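Local coordinates for protein CocE/NonD family hydrolase (Staphylococcus aureus subsp. aureus COL, PDB 3III) that probably hydrolyses ester or amide bonds as a serine hydrolase of the CocE/NonD family, whose alpha/beta-hydrolase domain is related to X-Pro dipeptidyl-peptidases, at residues P98-T103 with S107-F112. Sequence-based numbering, arbitrary orientation.
Sequences PTSSFT and SPDPGF
D109 meets S100 through both carboxylate oxygens while serving as N-cap of the short helix that begins at P110, within the alpha/beta-hydrolase part of the chain. Its CG lies anti to the backbone N (chi1 -177°), which carries the carboxylate to the start of the type I turn S100–T103. The backbone N of S100 donates to OD2 of D109 at 2.9 Å, almost straight at 175°. S100 OG donates to OD1 of D109 at 2.5 Å. Both S100 donors come in on the syn side from one face, a little over 30° out of plane. From the opposite face, G111 N supplies the capping bond to the same OD1, 2.8 Å away. Two donors thus grip OD1 and a third holds OD2, which should fix the rotation of the group. S100 OG in turn accepts from F102 N, forming an ST turn. T103 crosses D109 at about a right angle, its OG1 2.9 Å from D109 CG, almost straight above the carboxylate on the face of the S100 donors, where the angle is poor for a hydrogen bond to either oxygen. T103 CG2 packs 3.2 Å from S107 O, which also takes a hydrogen bond from the hydroxyl of Y304 in helix 299-304. Strand 22-30 flanks the turn through V28, which touches S100 and F102. The P110 ring packs on the backbone carbonyl and CB of F102, not on its phenyl ring, with P110 CD 3.4 Å from F102 O.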
# COMPACT_ATOMS: atom_id res chain seq x y z
N PRO A 98 14.94 5.49 -11.52
CA PRO A 98 15.82 5.06 -12.61
C PRO A 98 15.58 3.60 -12.99
O PRO A 98 15.71 2.71 -12.14
CB PRO A 98 17.19 5.23 -12.00
CG PRO A 98 17.00 5.00 -10.55
CD PRO A 98 15.66 5.55 -10.24
N THR A 99 15.24 3.36 -14.25
CA THR A 99 15.08 1.98 -14.72
C THR A 99 15.55 1.88 -16.16
O THR A 99 15.69 2.91 -16.85
CB THR A 99 13.63 1.46 -14.63
OG1 THR A 99 12.87 2.04 -15.70
CG2 THR A 99 13.00 1.75 -13.33
N SER A 100 15.84 0.65 -16.60
CA SER A 100 16.04 0.42 -18.01
C SER A 100 14.72 0.61 -18.79
O SER A 100 13.61 0.59 -18.26
CB SER A 100 16.53 -0.97 -18.30
OG SER A 100 15.53 -1.91 -18.07
N SER A 101 14.85 0.71 -20.09
CA SER A 101 13.68 0.85 -20.96
C SER A 101 12.85 -0.45 -21.07
O SER A 101 11.79 -0.49 -21.75
CB SER A 101 14.15 1.41 -22.30
OG SER A 101 15.08 0.52 -22.90
N PHE A 102 13.31 -1.53 -20.44
CA PHE A 102 12.63 -2.84 -20.51
C PHE A 102 11.91 -3.17 -19.17
O PHE A 102 11.76 -4.34 -18.79
CB PHE A 102 13.63 -3.92 -20.89
CG PHE A 102 14.09 -3.85 -22.34
CD1 PHE A 102 13.43 -4.56 -23.31
CD2 PHE A 102 15.15 -3.05 -22.71
CE1 PHE A 102 13.83 -4.50 -24.63
CE2 PHE A 102 15.55 -2.98 -24.04
CZ PHE A 102 14.90 -3.68 -24.99
N THR A 103 11.52 -2.13 -18.46
CA THR A 103 10.90 -2.22 -17.15
C THR A 103 9.54 -1.47 -17.14
O THR A 103 9.50 -0.27 -16.95
CB THR A 103 11.77 -1.57 -16.07
OG1 THR A 103 13.12 -2.03 -16.17
CG2 THR A 103 11.21 -1.87 -14.69
N SER A 107 7.80 -2.96 -12.04
CA SER A 107 8.28 -4.29 -12.29
C SER A 107 9.77 -4.41 -11.91
O SER A 107 10.52 -3.43 -11.93
CB SER A 107 8.20 -4.65 -13.80
OG SER A 107 6.92 -4.40 -14.33
N PRO A 108 10.19 -5.63 -11.60
CA PRO A 108 11.64 -5.90 -11.53
C PRO A 108 12.33 -5.63 -12.83
O PRO A 108 11.84 -6.05 -13.87
CB PRO A 108 11.71 -7.39 -11.23
CG PRO A 108 10.39 -7.84 -10.82
CD PRO A 108 9.36 -6.82 -11.32
N ASP A 109 13.45 -4.92 -12.80
CA ASP A 109 14.14 -4.45 -14.00
C ASP A 109 15.08 -5.55 -14.46
O ASP A 109 15.99 -5.95 -13.72
CB ASP A 109 14.98 -3.20 -13.64
CG ASP A 109 15.67 -2.58 -14.82
OD1 ASP A 109 15.77 -3.17 -15.92
OD2 ASP A 109 16.12 -1.43 -14.61
N PRO A 110 14.87 -6.09 -15.64
CA PRO A 110 15.83 -7.10 -16.07
C PRO A 110 17.28 -6.62 -16.22
O PRO A 110 18.19 -7.44 -16.16
CB PRO A 110 15.27 -7.57 -17.40
CG PRO A 110 14.29 -6.61 -17.79
CD PRO A 110 13.76 -5.93 -16.60
N GLY A 111 17.50 -5.32 -16.38
CA GLY A 111 18.83 -4.76 -16.45
C GLY A 111 19.56 -4.83 -15.09
O GLY A 111 20.79 -4.67 -15.03
N PHE A 112 18.79 -5.06 -14.02
CA PHE A 112 19.42 -5.29 -12.67
C PHE A 112 19.53 -6.77 -12.40
O PHE A 112 20.58 -7.27 -12.00
CB PHE A 112 18.65 -4.57 -11.54
CG PHE A 112 19.15 -4.94 -10.14
CD1 PHE A 112 20.37 -4.50 -9.71
CD2 PHE A 112 18.44 -5.78 -9.31
CE1 PHE A 112 20.87 -4.83 -8.47
CE2 PHE A 112 18.95 -6.14 -8.07
CZ PHE A 112 20.16 -5.67 -7.64